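PDB 4DTF: VgrG protein from Vibrio cholerae, which probably cross-links host actin in an ATP-dependent reaction through its actin cross-linking domain, a nucleotide-binding enzyme thought to resemble glutamine synthetases. Local coordinates for residues I27-A32 with Y362-E367; F58-D63 with V89-Y94; Q174-V179 with L349-T354. One frame throughout, in Å; residues are numbered along the deposited sequence.

Interaction 1: I27-A32 with Y362-E367; sequences IENELA and YLPKTE. With ANP (phosphoaminophosphonic acid-adenylate ester), chain B.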
loop_
_atom_site.group_PDB
_atom_site.type_symbol
_atom_site.label_atom_id
_atom_site.label_comp_id
_atom_site.label_asym_id
_atom_site.label_seq_id
_atom_site.Cartn_x
_atom_site.Cartn_y
_atom_site.Cartn_z
ATOM N N ILE A 27 -3.324 -7.208 2.711
ATOM C CA ILE A 27 -4.032 -6.402 3.713
ATOM C C ILE A 27 -3.062 -5.763 4.695
ATOM O O ILE A 27 -1.969 -6.281 4.915
ATOM C CB ILE A 27 -5.171 -7.179 4.445
ATOM C CG1 ILE A 27 -4.622 -8.357 5.296
ATOM C CG2 ILE A 27 -6.296 -7.609 3.488
ATOM C CD1 ILE A 27 -5.641 -9.025 6.259
ATOM N N GLU A 28 -3.475 -4.644 5.295
ATOM C CA GLU A 28 -2.697 -3.925 6.299
ATOM C C GLU A 28 -3.618 -3.687 7.470
ATOM O O GLU A 28 -4.756 -3.272 7.259
ATOM C CB GLU A 28 -2.213 -2.584 5.736
ATOM C CG GLU A 28 -1.113 -2.729 4.703
ATOM C CD GLU A 28 -0.859 -1.473 3.898
ATOM O OE1 GLU A 28 -1.769 -1.035 3.154
ATOM O OE2 GLU A 28 0.253 -0.915 4.020
ATOM N N ASN A 29 -3.174 -4.012 8.692
ATOM C CA ASN A 29 -4.015 -3.851 9.872
ATOM C C ASN A 29 -3.251 -3.282 11.049
ATOM O O ASN A 29 -2.459 -3.991 11.686
ATOM C CB ASN A 29 -4.698 -5.170 10.272
ATOM C CG ASN A 29 -5.938 -4.975 11.136
ATOM O OD1 ASN A 29 -6.835 -5.796 11.143
ATOM N ND2 ASN A 29 -6.076 -3.854 11.817
ATOM N N GLU A 30 -3.514 -2.007 11.357
ATOM C CA GLU A 30 -2.884 -1.338 12.490
ATOM C C GLU A 30 -3.640 -1.740 13.763
ATOM O O GLU A 30 -4.868 -1.668 13.803
ATOM C CB GLU A 30 -2.876 0.178 12.295
ATOM C CG GLU A 30 -2.061 0.948 13.323
ATOM C CD GLU A 30 -2.242 2.452 13.270
ATOM O OE1 GLU A 30 -1.345 3.165 13.766
ATOM O OE2 GLU A 30 -3.264 2.918 12.719
ATOM N N LEU A 31 -2.903 -2.235 14.766
ATOM C CA LEU A 31 -3.504 -2.693 16.014
ATOM C C LEU A 31 -3.709 -1.556 16.990
ATOM O O LEU A 31 -2.973 -0.574 16.959
ATOM C CB LEU A 31 -2.639 -3.783 16.671
ATOM C CG LEU A 31 -2.331 -5.022 15.843
ATOM C CD1 LEU A 31 -1.368 -5.896 16.551
ATOM C CD2 LEU A 31 -3.593 -5.780 15.451
ATOM N N ALA A 32 -4.705 -1.709 17.879
ATOM C CA ALA A 32 -4.964 -0.777 18.976
ATOM C C ALA A 32 -4.714 -1.526 20.284
ATOM O O ALA A 32 -4.963 -2.731 20.364
ATOM C CB ALA A 32 -6.406 -0.275 18.931
ATOM N N TYR A 362 -12.185 -9.909 3.315
ATOM C CA TYR A 362 -10.740 -10.187 3.316
ATOM C C TYR A 362 -10.070 -9.721 4.624
ATOM O O TYR A 362 -8.905 -10.041 4.861
ATOM C CB TYR A 362 -10.069 -9.479 2.126
ATOM C CG TYR A 362 -10.463 -10.074 0.792
ATOM C CD1 TYR A 362 -11.572 -9.602 0.096
ATOM C CD2 TYR A 362 -9.733 -11.113 0.229
ATOM C CE1 TYR A 362 -11.956 -10.165 -1.125
ATOM C CE2 TYR A 362 -10.112 -11.694 -0.982
ATOM C CZ TYR A 362 -11.212 -11.201 -1.666
ATOM O OH TYR A 362 -11.572 -11.757 -2.867
ATOM N N LEU A 363 -10.785 -8.932 5.442
ATOM C CA LEU A 363 -10.219 -8.349 6.649
ATOM C C LEU A 363 -10.634 -9.059 7.935
ATOM O O LEU A 363 -11.804 -9.438 8.070
ATOM C CB LEU A 363 -10.556 -6.842 6.732
ATOM C CG LEU A 363 -9.708 -5.838 5.905
ATOM C CD1 LEU A 363 -8.245 -5.778 6.373
ATOM C CD2 LEU A 363 -9.795 -6.091 4.398
ATOM N N PRO A 364 -9.695 -9.263 8.879
ATOM C CA PRO A 364 -10.069 -9.869 10.163
ATOM C C PRO A 364 -10.896 -8.904 11.016
ATOM O O PRO A 364 -10.648 -7.710 11.019
ATOM C CB PRO A 364 -8.723 -10.164 10.816
ATOM C CG PRO A 364 -7.802 -9.140 10.246
ATOM C CD PRO A 364 -8.283 -8.837 8.869
ATOM N N LYS A 365 -11.913 -9.419 11.712
ATOM C CA LYS A 365 -12.744 -8.587 12.568
ATOM C C LYS A 365 -12.692 -9.076 14.020
ATOM O O LYS A 365 -12.944 -10.248 14.273
ATOM C CB LYS A 365 -14.208 -8.574 12.060
ATOM C CG LYS A 365 -14.432 -7.876 10.710
ATOM C CD LYS A 365 -13.455 -6.698 10.429
ATOM C CE LYS A 365 -13.759 -5.854 9.227
ATOM N NZ LYS A 365 -14.480 -6.596 8.150
ATOM N N THR A 366 -12.363 -8.182 14.974
ATOM C CA THR A 366 -12.346 -8.537 16.397
ATOM C C THR A 366 -13.767 -8.920 16.826
ATOM O O THR A 366 -13.948 -9.946 17.474
ATOM C CB THR A 366 -11.819 -7.377 17.299
ATOM O OG1 THR A 366 -10.575 -6.875 16.821
ATOM C CG2 THR A 366 -11.646 -7.815 18.770
ATOM N N GLU A 367 -14.748 -8.098 16.444
ATOM C CA GLU A 367 -16.165 -8.309 16.755
ATOM C C GLU A 367 -16.842 -9.367 15.907
ATOM O O GLU A 367 -16.711 -10.558 16.186
HETATM P PG ANP B . 4.103 2.155 4.939
HETATM O O1G ANP B . 3.143 1.984 6.076
HETATM O O2G ANP B . 3.931 3.467 4.232
HETATM O O3G ANP B . 5.526 2.094 5.405
HETATM P PB ANP B . 4.749 -0.179 3.485
HETATM O O1B ANP B . 6.164 0.276 3.447
HETATM O O2B ANP B . 4.590 -1.276 4.492
HETATM N N3B ANP B . 3.871 0.974 3.876
HETATM P PA ANP B . 4.108 -2.148 1.589
HETATM O O1A ANP B . 4.761 -2.374 0.276
HETATM O O2A ANP B . 4.686 -3.114 2.617
HETATM O O3A ANP B . 4.339 -0.738 2.038
HETATM O "O5'" ANP B . 2.526 -2.388 1.491
HETATM C "C5'" ANP B . 2.228 -3.516 0.674
HETATM C "C4'" ANP B . 0.772 -3.885 0.737
HETATM O "O4'" ANP B . 0.447 -4.416 -0.563
HETATM C "C3'" ANP B . 0.443 -5.018 1.708
HETATM O "O3'" ANP B . -0.938 -5.015 2.056
HETATM C "C2'" ANP B . 0.821 -6.243 0.882
HETATM O "O2'" ANP B . 0.194 -7.444 1.299
HETATM C "C1'" ANP B . 0.285 -5.818 -0.481
HETATM N N9 ANP B . 0.932 -6.427 -1.630
HETATM C C8 ANP B . 2.276 -6.568 -1.878
HETATM N N7 ANP B . 2.550 -7.206 -2.985
HETATM C C5 ANP B . 1.306 -7.490 -3.522
HETATM C C6 ANP B . 0.902 -8.121 -4.718
HETATM N N6 ANP B . 1.754 -8.651 -5.603
HETATM N N1 ANP B . -0.423 -8.197 -4.973
HETATM C C2 ANP B . -1.283 -7.686 -4.083
HETATM N N3 ANP B . -1.023 -7.082 -2.920
HETATM C C4 ANP B . 0.298 -7.015 -2.701
#

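Interaction 2: F58-D63 with V89-Y94; sequences FMLTKD and VELVSY. With ANP (phosphoaminophosphonic acid-adenylate ester), chain B.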
loop_
_atom_site.group_PDB
_atom_site.type_symbol
_atom_site.label_atom_id
_atom_site.label_comp_id
_atom_site.label_asym_id
_atom_site.label_seq_id
_atom_site.Cartn_x
_atom_site.Cartn_y
_atom_site.Cartn_z
ATOM N N PHE A 58 1.857 -13.064 7.464
ATOM C CA PHE A 58 1.952 -11.618 7.629
ATOM C C PHE A 58 3.214 -11.204 8.340
ATOM O O PHE A 58 3.799 -11.998 9.067
ATOM C CB PHE A 58 0.703 -11.021 8.306
ATOM C CG PHE A 58 0.429 -11.481 9.712
ATOM C CD1 PHE A 58 1.018 -10.841 10.797
ATOM C CD2 PHE A 58 -0.429 -12.551 9.955
ATOM C CE1 PHE A 58 0.755 -11.265 12.103
ATOM C CE2 PHE A 58 -0.670 -12.990 11.260
ATOM C CZ PHE A 58 -0.103 -12.325 12.326
ATOM N N MET A 59 3.605 -9.941 8.160
ATOM C CA MET A 59 4.758 -9.328 8.801
ATOM C C MET A 59 4.310 -8.537 10.009
ATOM O O MET A 59 3.217 -7.964 10.011
ATOM C CB MET A 59 5.437 -8.342 7.843
ATOM C CG MET A 59 6.047 -8.984 6.617
ATOM S SD MET A 59 6.616 -7.680 5.516
ATOM C CE MET A 59 7.428 -8.635 4.279
ATOM N N LEU A 60 5.195 -8.427 10.997
ATOM C CA LEU A 60 4.986 -7.593 12.178
ATOM C C LEU A 60 5.840 -6.372 11.960
ATOM O O LEU A 60 7.062 -6.487 11.809
ATOM C CB LEU A 60 5.402 -8.342 13.449
ATOM C CG LEU A 60 4.315 -9.231 14.050
ATOM C CD1 LEU A 60 4.376 -10.600 13.496
ATOM C CD2 LEU A 60 4.485 -9.309 15.529
ATOM N N THR A 61 5.198 -5.202 11.852
ATOM C CA THR A 61 5.912 -3.974 11.548
ATOM C C THR A 61 5.607 -2.844 12.489
ATOM O O THR A 61 4.522 -2.785 13.075
ATOM C CB THR A 61 5.584 -3.479 10.115
ATOM O OG1 THR A 61 4.241 -2.988 10.095
ATOM C CG2 THR A 61 5.790 -4.556 9.028
ATOM N N LYS A 62 6.540 -1.890 12.557
ATOM C CA LYS A 62 6.302 -0.653 13.281
ATOM C C LYS A 62 5.605 0.244 12.245
ATOM O O LYS A 62 5.878 0.143 11.043
ATOM C CB LYS A 62 7.597 -0.016 13.833
ATOM C CG LYS A 62 8.685 0.290 12.811
ATOM C CD LYS A 62 9.774 1.192 13.413
ATOM C CE LYS A 62 10.880 1.375 12.403
ATOM N NZ LYS A 62 11.971 2.262 12.882
ATOM N N ASP A 63 4.675 1.065 12.702
ATOM C CA ASP A 63 3.910 1.906 11.797
ATOM C C ASP A 63 4.039 3.399 12.135
ATOM O O ASP A 63 4.969 4.040 11.661
ATOM C CB ASP A 63 2.455 1.406 11.796
ATOM C CG ASP A 63 1.492 2.067 10.827
ATOM O OD1 ASP A 63 1.945 2.806 9.933
ATOM O OD2 ASP A 63 0.276 1.844 10.979
ATOM N N VAL A 89 1.807 -0.863 16.041
ATOM C CA VAL A 89 2.104 -2.094 15.335
ATOM C C VAL A 89 1.120 -2.264 14.199
ATOM O O VAL A 89 -0.083 -2.106 14.388
ATOM C CB VAL A 89 2.117 -3.320 16.298
ATOM C CG1 VAL A 89 2.192 -4.646 15.534
ATOM C CG2 VAL A 89 3.261 -3.213 17.294
ATOM N N GLU A 90 1.639 -2.591 13.013
ATOM C CA GLU A 90 0.799 -2.887 11.872
ATOM C C GLU A 90 1.121 -4.277 11.346
ATOM O O GLU A 90 2.286 -4.608 11.090
ATOM C CB GLU A 90 0.960 -1.817 10.793
ATOM C CG GLU A 90 0.019 -1.983 9.600
ATOM C CD GLU A 90 0.281 -0.998 8.481
ATOM O OE1 GLU A 90 1.470 -0.751 8.179
ATOM O OE2 GLU A 90 -0.697 -0.496 7.884
ATOM N N LEU A 91 0.085 -5.093 11.190
ATOM C CA LEU A 91 0.224 -6.443 10.620
ATOM C C LEU A 91 -0.007 -6.341 9.114
ATOM O O LEU A 91 -1.032 -5.810 8.681
ATOM C CB LEU A 91 -0.758 -7.423 11.258
ATOM C CG LEU A 91 -0.796 -7.497 12.787
ATOM C CD1 LEU A 91 -1.750 -8.605 13.228
ATOM C CD2 LEU A 91 0.620 -7.697 13.391
ATOM N N VAL A 92 1.003 -6.749 8.327
ATOM C CA VAL A 92 1.001 -6.605 6.862
ATOM C C VAL A 92 1.043 -7.981 6.220
ATOM O O VAL A 92 2.064 -8.663 6.303
ATOM C CB VAL A 92 2.150 -5.670 6.369
ATOM C CG1 VAL A 92 2.076 -5.467 4.857
ATOM C CG2 VAL A 92 2.112 -4.313 7.093
ATOM N N SER A 93 -0.071 -8.408 5.614
ATOM C CA SER A 93 -0.112 -9.743 5.033
ATOM C C SER A 93 0.815 -9.928 3.842
ATOM O O SER A 93 1.130 -8.963 3.144
ATOM C CB SER A 93 -1.540 -10.142 4.660
ATOM O OG SER A 93 -1.962 -9.546 3.442
ATOM N N TYR A 94 1.241 -11.174 3.619
ATOM C CA TYR A 94 1.952 -11.583 2.420
ATOM C C TYR A 94 0.796 -11.737 1.418
ATOM O O TYR A 94 -0.239 -12.317 1.791
ATOM C CB TYR A 94 2.695 -12.918 2.648
ATOM C CG TYR A 94 4.002 -12.704 3.383
ATOM C CD1 TYR A 94 4.030 -12.561 4.768
ATOM C CD2 TYR A 94 5.201 -12.557 2.687
ATOM C CE1 TYR A 94 5.220 -12.304 5.446
ATOM C CE2 TYR A 94 6.402 -12.322 3.356
ATOM C CZ TYR A 94 6.405 -12.183 4.736
ATOM O OH TYR A 94 7.573 -11.914 5.404
HETATM P PG ANP B . 4.103 2.155 4.939
HETATM O O1G ANP B . 3.143 1.984 6.076
HETATM O O2G ANP B . 3.931 3.467 4.232
HETATM O O3G ANP B . 5.526 2.094 5.405
HETATM P PB ANP B . 4.749 -0.179 3.485
HETATM O O1B ANP B . 6.164 0.276 3.447
HETATM O O2B ANP B . 4.590 -1.276 4.492
HETATM N N3B ANP B . 3.871 0.974 3.876
HETATM P PA ANP B . 4.108 -2.148 1.589
HETATM O O1A ANP B . 4.761 -2.374 0.276
HETATM O O2A ANP B . 4.686 -3.114 2.617
HETATM O O3A ANP B . 4.339 -0.738 2.038
HETATM O "O5'" ANP B . 2.526 -2.388 1.491
HETATM C "C5'" ANP B . 2.228 -3.516 0.674
HETATM C "C4'" ANP B . 0.772 -3.885 0.737
HETATM O "O4'" ANP B . 0.447 -4.416 -0.563
HETATM C "C3'" ANP B . 0.443 -5.018 1.708
HETATM O "O3'" ANP B . -0.938 -5.015 2.056
HETATM C "C2'" ANP B . 0.821 -6.243 0.882
HETATM O "O2'" ANP B . 0.194 -7.444 1.299
HETATM C "C1'" ANP B . 0.285 -5.818 -0.481
HETATM N N9 ANP B . 0.932 -6.427 -1.630
HETATM C C8 ANP B . 2.276 -6.568 -1.878
HETATM N N7 ANP B . 2.550 -7.206 -2.985
HETATM C C5 ANP B . 1.306 -7.490 -3.522
HETATM C C6 ANP B . 0.902 -8.121 -4.718
HETATM N N6 ANP B . 1.754 -8.651 -5.603
HETATM N N1 ANP B . -0.423 -8.197 -4.973
HETATM C C2 ANP B . -1.283 -7.686 -4.083
HETATM N N3 ANP B . -1.023 -7.082 -2.920
HETATM C C4 ANP B . 0.298 -7.015 -2.701
HETATM O O HOH W 1 4.088 -0.615 8.529
#

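Interaction 3: Q174-V179 with L349-T354; sequences QATVGV and LFEFRT. With MG (magnesium ion), chain D; ANP (phosphoaminophosphonic acid-adenylate ester), chain B; SO4 (sulfate ion), chain F.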
loop_
_atom_site.group_PDB
_atom_site.type_symbol
_atom_site.label_atom_id
_atom_site.label_comp_id
_atom_site.label_asym_id
_atom_site.label_seq_id
_atom_site.Cartn_x
_atom_site.Cartn_y
_atom_site.Cartn_z
ATOM N N GLN A 174 -6.492 -1.358 5.646
ATOM C CA GLN A 174 -6.416 -1.150 4.197
ATOM C C GLN A 174 -6.315 -2.484 3.504
ATOM O O GLN A 174 -5.931 -3.474 4.121
ATOM C CB GLN A 174 -5.230 -0.278 3.776
ATOM C CG GLN A 174 -5.459 1.204 3.982
ATOM C CD GLN A 174 -4.812 1.643 5.251
ATOM O OE1 GLN A 174 -3.587 1.602 5.394
ATOM N NE2 GLN A 174 -5.626 2.053 6.206
ATOM N N ALA A 175 -6.634 -2.502 2.203
ATOM C CA ALA A 175 -6.486 -3.661 1.341
ATOM C C ALA A 175 -5.778 -3.160 0.079
ATOM O O ALA A 175 -6.020 -2.031 -0.341
ATOM C CB ALA A 175 -7.849 -4.233 0.992
ATOM N N THR A 176 -4.882 -3.980 -0.500
ATOM C CA THR A 176 -4.145 -3.669 -1.732
ATOM C C THR A 176 -4.451 -4.758 -2.737
ATOM O O THR A 176 -4.285 -5.933 -2.433
ATOM C CB THR A 176 -2.639 -3.452 -1.463
ATOM O OG1 THR A 176 -2.481 -2.329 -0.597
ATOM C CG2 THR A 176 -1.837 -3.189 -2.738
ATOM N N VAL A 177 -4.912 -4.367 -3.935
ATOM C CA VAL A 177 -5.280 -5.307 -4.982
ATOM C C VAL A 177 -4.302 -5.145 -6.139
ATOM O O VAL A 177 -4.059 -4.028 -6.582
ATOM C CB VAL A 177 -6.774 -5.110 -5.428
ATOM C CG1 VAL A 177 -7.092 -5.861 -6.721
ATOM C CG2 VAL A 177 -7.747 -5.505 -4.320
ATOM N N GLY A 178 -3.788 -6.269 -6.632
ATOM C CA GLY A 178 -2.910 -6.305 -7.794
ATOM C C GLY A 178 -3.614 -6.972 -8.951
ATOM O O GLY A 178 -4.227 -8.020 -8.760
ATOM N N VAL A 179 -3.581 -6.354 -10.147
ATOM C CA VAL A 179 -4.206 -6.898 -11.366
ATOM C C VAL A 179 -3.227 -6.765 -12.533
ATOM O O VAL A 179 -2.357 -5.895 -12.486
ATOM C CB VAL A 179 -5.582 -6.220 -11.707
ATOM C CG1 VAL A 179 -6.657 -6.541 -10.660
ATOM C CG2 VAL A 179 -5.441 -4.709 -11.885
ATOM N N LEU A 349 -0.718 -2.248 -8.858
ATOM C CA LEU A 349 -1.363 -2.345 -7.552
ATOM C C LEU A 349 -2.090 -1.110 -7.107
ATOM O O LEU A 349 -1.729 0.007 -7.482
ATOM C CB LEU A 349 -0.329 -2.797 -6.498
ATOM C CG LEU A 349 -0.089 -4.316 -6.437
ATOM C CD1 LEU A 349 0.634 -4.838 -7.692
ATOM C CD2 LEU A 349 0.711 -4.666 -5.243
ATOM N N PHE A 350 -3.141 -1.316 -6.296
ATOM C CA PHE A 350 -3.966 -0.223 -5.811
ATOM C C PHE A 350 -4.338 -0.400 -4.367
ATOM O O PHE A 350 -4.822 -1.461 -3.971
ATOM C CB PHE A 350 -5.234 -0.085 -6.671
ATOM C CG PHE A 350 -4.919 0.113 -8.131
ATOM C CD1 PHE A 350 -4.731 1.393 -8.650
ATOM C CD2 PHE A 350 -4.772 -0.980 -8.982
ATOM C CE1 PHE A 350 -4.400 1.572 -9.994
ATOM C CE2 PHE A 350 -4.440 -0.799 -10.322
ATOM C CZ PHE A 350 -4.246 0.472 -10.816
ATOM N N GLU A 351 -4.152 0.656 -3.577
ATOM C CA GLU A 351 -4.482 0.594 -2.163
ATOM C C GLU A 351 -5.836 1.229 -1.905
ATOM O O GLU A 351 -6.059 2.390 -2.248
ATOM C CB GLU A 351 -3.376 1.276 -1.339
ATOM C CG GLU A 351 -3.628 1.362 0.160
ATOM C CD GLU A 351 -2.570 2.146 0.913
ATOM O OE1 GLU A 351 -1.375 2.036 0.565
ATOM O OE2 GLU A 351 -2.938 2.865 1.866
ATOM N N PHE A 352 -6.714 0.479 -1.233
ATOM C CA PHE A 352 -8.017 0.984 -0.824
ATOM C C PHE A 352 -7.778 1.626 0.540
ATOM O O PHE A 352 -7.546 0.920 1.524
ATOM C CB PHE A 352 -9.058 -0.157 -0.764
ATOM C CG PHE A 352 -9.463 -0.648 -2.133
ATOM C CD1 PHE A 352 -8.668 -1.553 -2.833
ATOM C CD2 PHE A 352 -10.636 -0.197 -2.732
ATOM C CE1 PHE A 352 -9.041 -1.996 -4.107
ATOM C CE2 PHE A 352 -11.016 -0.660 -3.997
ATOM C CZ PHE A 352 -10.209 -1.540 -4.680
ATOM N N ARG A 353 -7.772 2.964 0.578
ATOM C CA ARG A 353 -7.519 3.771 1.786
ATOM C C ARG A 353 -8.502 3.465 2.907
ATOM O O ARG A 353 -8.128 3.456 4.083
ATOM C CB ARG A 353 -7.439 5.267 1.436
ATOM C CG ARG A 353 -6.296 5.571 0.434
ATOM C CD ARG A 353 -4.899 5.395 1.049
ATOM N NE ARG A 353 -4.679 6.400 2.097
ATOM C CZ ARG A 353 -3.682 6.397 2.973
ATOM N NH1 ARG A 353 -2.771 5.435 2.950
ATOM N NH2 ARG A 353 -3.576 7.370 3.866
ATOM N N THR A 354 -9.748 3.181 2.519
ATOM C CA THR A 354 -10.851 2.712 3.363
ATOM C C THR A 354 -11.283 1.428 2.647
ATOM O O THR A 354 -11.470 1.443 1.424
ATOM C CB THR A 354 -11.998 3.756 3.410
ATOM O OG1 THR A 354 -11.550 4.879 4.158
ATOM C CG2 THR A 354 -13.280 3.214 4.061
HETATM MG MG MG D . -1.652 1.905 3.917
HETATM P PG ANP B . 4.103 2.155 4.939
HETATM O O1G ANP B . 3.143 1.984 6.076
HETATM O O2G ANP B . 3.931 3.467 4.232
HETATM O O3G ANP B . 5.526 2.094 5.405
HETATM P PB ANP B . 4.749 -0.179 3.485
HETATM O O1B ANP B . 6.164 0.276 3.447
HETATM O O2B ANP B . 4.590 -1.276 4.492
HETATM N N3B ANP B . 3.871 0.974 3.876
HETATM P PA ANP B . 4.108 -2.148 1.589
HETATM O O1A ANP B . 4.761 -2.374 0.276
HETATM O O2A ANP B . 4.686 -3.114 2.617
HETATM O O3A ANP B . 4.339 -0.738 2.038
HETATM O "O5'" ANP B . 2.526 -2.388 1.491
HETATM C "C5'" ANP B . 2.228 -3.516 0.674
HETATM C "C4'" ANP B . 0.772 -3.885 0.737
HETATM O "O4'" ANP B . 0.447 -4.416 -0.563
HETATM C "C3'" ANP B . 0.443 -5.018 1.708
HETATM O "O3'" ANP B . -0.938 -5.015 2.056
HETATM C "C2'" ANP B . 0.821 -6.243 0.882
HETATM O "O2'" ANP B . 0.194 -7.444 1.299
HETATM C "C1'" ANP B . 0.285 -5.818 -0.481
HETATM N N9 ANP B . 0.932 -6.427 -1.630
HETATM C C8 ANP B . 2.276 -6.568 -1.878
HETATM N N7 ANP B . 2.550 -7.206 -2.985
HETATM C C5 ANP B . 1.306 -7.490 -3.522
HETATM C C6 ANP B . 0.902 -8.121 -4.718
HETATM N N6 ANP B . 1.754 -8.651 -5.603
HETATM N N1 ANP B . -0.423 -8.197 -4.973
HETATM C C2 ANP B . -1.283 -7.686 -4.083
HETATM N N3 ANP B . -1.023 -7.082 -2.920
HETATM C C4 ANP B . 0.298 -7.015 -2.701
HETATM S S SO4 F . -0.191 6.566 5.469
HETATM O O1 SO4 F . 0.196 6.199 6.822
HETATM O O2 SO4 F . -1.458 7.268 5.507
HETATM O O3 SO4 F . 0.830 7.417 4.906
HETATM O O4 SO4 F . -0.296 5.349 4.663
HETATM O O HOH W 2 -8.772 2.866 6.625
HETATM O O HOH W 3 -0.380 -0.688 -0.383
#

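Interaction 1: I27-A32 with Y362-E367
I27 and N29 of strand 24-30 pack against L363 and P364 of an irregular segment near the C terminus. The motif is a loop laid along one face of a beta strand, with no hydrogen bond between the two segments. The tight part centres on I27. Its CG1 sits between the backbone N and the carbonyl carbon (chi1 65°), and the CD1 beyond it touches the CD corner of the P364 ring at 3.7 Å. I27 CG2 lies 3.9 Å from L363 CD2, the two side chains running opposite ways alongside each other. M111 of helix 101-124 touches both I27 and P364. The N29 amide faces P364 from across the contact, with N29 OD1 3.6 Å from P364 CG. Q173 holds this corner: its NE2 donates to N29 OD1 and to P364 O. Beyond P364 the contact is loose. T366 and E367 are exposed and make no contact with 27-32; E367 is poorly ordered. E28 turns its side chain to the other face of the strand, where the nucleotide analogue and a magnesium ion lie. On that side the ribose O3' of the analogue gives a weak hydrogen bond of 3.3 Å to I27 O.

Interaction 2: F58-D63 with V89-Y94
T61 places OG1 between its backbone N and carbonyl carbon (chi1 71°), and this brings the hydroxyl to E90 on the adjacent strand. D63 and E90 both carry CG anti to the backbone N (each chi1 -175°), and their carboxylates meet in a near-parallel stack. The strands form an antiparallel pair. M59 with V92 and T61 with E90 are its hydrogen-bonded pairs. E90 O is gripped twice, by T61 N at 3.1 Å and by T61 OG1 at 2.7 Å, from opposite faces of its carbonyl plane. A water donates to T61 OG1 and E90 OE1. D63 OD1 and E90 OE1 are 4.0 Å apart. A magnesium ion about 3 Å from the E90 side chain, not the one held by Q174 and E351, probably offsets part of this repulsion. M59 crosses Y94 at about a right angle in a Met-aromatic contact, with M59 SD 5.2 Å from the Y94 ring centroid, obliquely. The Y94 hydroxyl is hydrogen-bonded to P14 O. F58 and L91 lie side by side, with F58 CE1 3.8 Å from L91 CD2. The nucleotide analogue sits on the side of E90 and V92. Its ribose O2' donates to S93 O at 2.6 Å, and V92 CG1 packs on ribose C3'. Helix 101-124 covers F58 and L60 on the other side. Strand 45-51 pairs with strand 56-68, and strands 24-30 and 34-38 pair with strand 85-97.

Interaction 3: Q174-V179 with L349-T354
V177 and F350 join two antiparallel strands by a pair of backbone hydrogen bonds, V177 N to F350 O and F350 N to V177 O. F352 N adds a third at 2.8 Å to A175 O, nearly along the C=O axis. Apolar contacts line one side. V177 CG2 lies 3.7 Å from F352 CE1, and V179 CG2 comes to the edge of the F350 ring. L195 of helix 190-196 packs on V179, F350 and F352. The other side meets the nucleotide analogue. L349 CD2 sits over the face of the adenine, 3.4 Å from its C5. T176 CB and CG2 touch the ribose at O4'. G178 brings bare backbone to the adenine, its N 3.8 Å from C2. Polar contacts gather at the far end. Q174 bends at chi2 (99°), which swings OE1 to magnesium at 2.5 Å. E351 runs extended, and its OE2 reaches the same ion at 2.6 Å. R353 NH1 forms a salt bridge of 2.8 Å to E351 OE2, on its syn side though 27° out of the carboxylate plane. The R353 guanidinium also presents its edge to a sulfate, with NH2 2.7 Å from O2. E351 OE2 thus serves a metal and an arginine together, which probably fixes its position. The sulfate probably comes from the crystallisation liquor, but it marks a place beside the metal where an anion can bind.

How the interactions relate
Near the N terminus the chain lays down strand 24-30, the first partner of interaction 1. That contact closes last, when the chain returns at 362-367, about 330 residues later. The other two loops lie wholly within this span. Interaction 2 closes early, joining strands 56-68 and 85-97 across a short connection. Interaction 3 opens only afterwards and joins strand 173-180 to strand 345-352 across a long connection that holds several helices. The two follow in series and do not cross. Strand 24-30 pairs with strand 85-97 on one side and strand 173-180 on the other, so it links the two, and interaction 1 adds the C-terminal segment to it. All three contacts touch the same nucleotide analogue.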